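Local coordinates for coenzyme F420-dependent N(5),N(10)-methenyltetrahydromethanopterin reductase-related protein (Desulfurobacterium thermolithotrophum DSM 11699, PDB 6HUY) that is related to the hydrogen-forming methylene-tetrahydromethanopterin dehydrogenase Hmd and binds the iron-guanylylpyridinol cofactor, though its physiological role is uncertain, at residues T102-L107 with E135-I140. Sequence-based numbering, arbitrary orientation.
Sequences TILPYL and EGREDI
Arg137 reaches across to the chain leaving helix 95-103 and grips one carbonyl oxygen end-on with two nitrogens: NH1 lies 2.9 Å and NH2 3.0 Å from Leu107 O. Both bonds are bent, with N-H...O angles of 145° and 137°, as expected when two donors share one acceptor. The oxygen stays near the guanidinium plane, whereas both nitrogens approach from the same face of its carbonyl, NH2 well above the carbonyl plane. Leu104 O is also 2.9 Å from Arg137 NH1, but the angle is too poor for a hydrogen bond. Bends at chi2 (-47°) and chi3 fold the arginine chain back, bringing its side-on edge to Asp139. Arg137 NE donates to Asp139 OD1, and Arg137 NH2 to Asp139 OD2 at 3.1 Å, nearly straight and onto syn lone pairs; the two bonds together make a side-on salt bridge, and this two-point grip holds the guanidinium against rotation. Asp139 OD2 accepts a further bond from Asn110 N. In the Rossmann-type fold of the HMD N-terminal domain, this contact joins the end of helix 95-103 and the residues after it to the connection from helix 129-134 to strand 141-144, outermost in the parallel sheet within this chain. That connection starts with a Schellman motif at Gly136 and continues as a type I turn closed by Ile140 N to Arg137 O. Cutting Arg137 back to an alanine would take away both donors to Leu107 O, and the Asp139 carboxylate would probably be left without its charged mate. Ile140 CG1 sits above one face of the Arg137 guanidinium, offset toward its rim, while Ile140 CD1 meets Leu107 CB at 3.8 Å and its CG2 approaches Leu104 CD1; Ile140, Leu107 and Leu104 also touch Ile113 of strand 112-115. On the more exposed flank, Glu135 extends beyond CG to set OE2 3.2 Å from Pro105 CD, where the proline nitrogen has no hydrogen to offer.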
ATOM      1  N   THR A 102      18.898 -27.001 -11.013  1.00 60.10           N
ATOM      2  CA  THR A 102      19.610 -27.961 -11.849  1.00 61.33           C
ATOM      3  C   THR A 102      20.939 -27.390 -12.333  1.00 61.58           C
ATOM      4  O   THR A 102      21.943 -28.110 -12.399  1.00 65.50           O
ATOM      5  CB  THR A 102      18.719 -28.355 -13.028  1.00 64.46           C
ATOM      6  OG1 THR A 102      17.497 -28.915 -12.542  1.00 67.10           O
ATOM      7  CG2 THR A 102      19.403 -29.394 -13.916  1.00 67.15           C
ATOM      8  N   ILE A 103      20.962 -26.100 -12.678  1.00 58.65           N
ATOM      9  CA  ILE A 103      22.143 -25.484 -13.268  1.00 58.99           C
ATOM     10  C   ILE A 103      23.099 -24.930 -12.218  1.00 57.72           C
ATOM     11  O   ILE A 103      24.258 -24.632 -12.543  1.00 56.75           O
ATOM     12  CB  ILE A 103      21.747 -24.357 -14.241  1.00 57.81           C
ATOM     13  CG1 ILE A 103      21.068 -23.193 -13.507  1.00 55.12           C
ATOM     14  CG2 ILE A 103      20.825 -24.889 -15.320  1.00 59.55           C
ATOM     15  CD1 ILE A 103      20.989 -21.900 -14.328  1.00 54.03           C
ATOM     16  N   LEU A 104      22.651 -24.784 -10.971  1.00 58.59           N
ATOM     17  CA  LEU A 104      23.475 -24.164  -9.934  1.00 59.62           C
ATOM     18  C   LEU A 104      24.857 -24.788  -9.810  1.00 60.12           C
ATOM     19  O   LEU A 104      25.847 -24.040  -9.777  1.00 60.52           O
ATOM     20  CB  LEU A 104      22.730 -24.238  -8.594  1.00 59.65           C
ATOM     21  CG  LEU A 104      23.313 -23.402  -7.464  1.00 58.13           C
ATOM     22  CD1 LEU A 104      23.259 -21.903  -7.813  1.00 57.53           C
ATOM     23  CD2 LEU A 104      22.567 -23.703  -6.189  1.00 59.08           C
ATOM     24  N   PRO A 105      25.009 -26.114  -9.746  1.00 63.85           N
ATOM     25  CA  PRO A 105      26.358 -26.677  -9.606  1.00 63.53           C
ATOM     26  C   PRO A 105      27.213 -26.588 -10.866  1.00 63.19           C
ATOM     27  O   PRO A 105      28.432 -26.766 -10.760  1.00 63.61           O
ATOM     28  CB  PRO A 105      26.087 -28.133  -9.211  1.00 65.55           C
ATOM     29  CG  PRO A 105      24.729 -28.425  -9.709  1.00 64.15           C
ATOM     30  CD  PRO A 105      23.965 -27.157  -9.706  1.00 61.78           C
ATOM     31  N   TYR A 106      26.630 -26.283 -12.035  1.00 62.60           N
ATOM     32  CA  TYR A 106      27.354 -26.252 -13.305  1.00 62.71           C
ATOM     33  C   TYR A 106      27.746 -24.850 -13.758  1.00 59.99           C
ATOM     34  O   TYR A 106      28.532 -24.722 -14.698  1.00 60.98           O
ATOM     35  CB  TYR A 106      26.510 -26.892 -14.415  1.00 64.45           C
ATOM     36  CG  TYR A 106      26.169 -28.350 -14.194  1.00 68.07           C
ATOM     37  CD1 TYR A 106      27.037 -29.369 -14.598  1.00 72.04           C
ATOM     38  CD2 TYR A 106      24.975 -28.709 -13.581  1.00 66.80           C
ATOM     39  CE1 TYR A 106      26.714 -30.700 -14.391  1.00 74.48           C
ATOM     40  CE2 TYR A 106      24.650 -30.023 -13.367  1.00 69.35           C
ATOM     41  CZ  TYR A 106      25.512 -31.015 -13.770  1.00 74.11           C
ATOM     42  OH  TYR A 106      25.148 -32.320 -13.540  1.00 77.38           O
ATOM     43  N   LEU A 107      27.188 -23.801 -13.166  1.00 59.04           N
ATOM     44  CA  LEU A 107      27.544 -22.446 -13.567  1.00 60.42           C
ATOM     45  C   LEU A 107      29.013 -22.158 -13.257  1.00 63.07           C
ATOM     46  O   LEU A 107      29.599 -22.724 -12.333  1.00 63.70           O
ATOM     47  CB  LEU A 107      26.637 -21.431 -12.862  1.00 56.99           C
ATOM     48  CG  LEU A 107      25.196 -21.380 -13.370  1.00 55.47           C
ATOM     49  CD1 LEU A 107      24.319 -20.641 -12.384  1.00 53.60           C
ATOM     50  CD2 LEU A 107      25.134 -20.724 -14.749  1.00 56.54           C
ATOM     51  N   GLU A 135      26.072 -27.409  -2.147  1.00 61.39           N
ATOM     52  CA  GLU A 135      26.883 -27.429  -3.357  1.00 62.82           C
ATOM     53  C   GLU A 135      28.068 -26.474  -3.296  1.00 62.07           C
ATOM     54  O   GLU A 135      28.872 -26.447  -4.229  1.00 65.03           O
ATOM     55  CB  GLU A 135      26.018 -27.086  -4.571  1.00 65.65           C
ATOM     56  CG  GLU A 135      25.140 -28.226  -5.058  1.00 72.10           C
ATOM     57  CD  GLU A 135      23.907 -27.744  -5.796  1.00 75.56           C
ATOM     58  OE1 GLU A 135      22.843 -28.384  -5.683  1.00 76.56           O
ATOM     59  OE2 GLU A 135      24.011 -26.729  -6.513  1.00 77.50           O
ATOM     60  N   GLY A 136      28.195 -25.688  -2.232  1.00 61.52           N
ATOM     61  CA  GLY A 136      29.320 -24.773  -2.103  1.00 62.47           C
ATOM     62  C   GLY A 136      29.364 -23.672  -3.140  1.00 63.01           C
ATOM     63  O   GLY A 136      30.454 -23.264  -3.561  1.00 64.87           O
ATOM     64  N   ARG A 137      28.201 -23.149  -3.533  1.00 61.98           N
ATOM     65  CA  ARG A 137      28.141 -22.108  -4.550  1.00 59.64           C
ATOM     66  C   ARG A 137      27.816 -20.745  -3.952  1.00 55.29           C
ATOM     67  O   ARG A 137      26.995 -20.006  -4.506  1.00 54.61           O
ATOM     68  CB  ARG A 137      27.108 -22.473  -5.619  1.00 60.72           C
ATOM     69  CG  ARG A 137      27.387 -23.785  -6.388  1.00 63.28           C
ATOM     70  CD  ARG A 137      28.827 -23.914  -6.883  1.00 64.20           C
ATOM     71  NE  ARG A 137      29.322 -22.756  -7.639  1.00 63.24           N
ATOM     72  CZ  ARG A 137      29.245 -22.606  -8.963  1.00 63.25           C
ATOM     73  NH1 ARG A 137      28.682 -23.535  -9.723  1.00 64.31           N
ATOM     74  NH2 ARG A 137      29.749 -21.519  -9.537  1.00 61.99           N
ATOM     75  N   GLU A 138      28.475 -20.391  -2.843  1.00 52.93           N
ATOM     76  CA  GLU A 138      28.327 -19.065  -2.250  1.00 52.16           C
ATOM     77  C   GLU A 138      28.871 -17.961  -3.144  1.00 52.70           C
ATOM     78  O   GLU A 138      28.632 -16.782  -2.863  1.00 52.31           O
ATOM     79  CB  GLU A 138      29.027 -19.005  -0.889  1.00 54.62           C
ATOM     80  CG  GLU A 138      28.347 -19.819   0.199  1.00 55.89           C
ATOM     81  CD  GLU A 138      28.760 -21.281   0.234  1.00 59.71           C
ATOM     82  OE1 GLU A 138      29.590 -21.709  -0.604  1.00 61.19           O
ATOM     83  OE2 GLU A 138      28.232 -22.007   1.112  1.00 61.54           O
ATOM     84  N   ASP A 139      29.598 -18.311  -4.200  1.00 55.17           N
ATOM     85  CA  ASP A 139      30.094 -17.341  -5.166  1.00 55.17           C
ATOM     86  C   ASP A 139      29.022 -16.892  -6.146  1.00 50.08           C
ATOM     87  O   ASP A 139      29.197 -15.861  -6.805  1.00 49.49           O
ATOM     88  CB  ASP A 139      31.270 -17.945  -5.942  1.00 60.09           C
ATOM     89  CG  ASP A 139      30.867 -19.164  -6.758  1.00 60.80           C
ATOM     90  OD1 ASP A 139      30.421 -20.174  -6.164  1.00 58.85           O
ATOM     91  OD2 ASP A 139      30.990 -19.107  -7.997  1.00 62.93           O
ATOM     92  N   ILE A 140      27.946 -17.663  -6.294  1.00 47.38           N
ATOM     93  CA  ILE A 140      26.936 -17.350  -7.291  1.00 47.37           C
ATOM     94  C   ILE A 140      26.158 -16.118  -6.852  1.00 47.54           C
ATOM     95  O   ILE A 140      25.722 -16.013  -5.699  1.00 47.27           O
ATOM     96  CB  ILE A 140      25.998 -18.548  -7.507  1.00 46.32           C
ATOM     97  CG1 ILE A 140      26.743 -19.746  -8.130  1.00 46.97           C
ATOM     98  CG2 ILE A 140      24.795 -18.141  -8.377  1.00 43.55           C
ATOM     99  CD1 ILE A 140      27.132 -19.544  -9.562  1.00 50.12           C
TER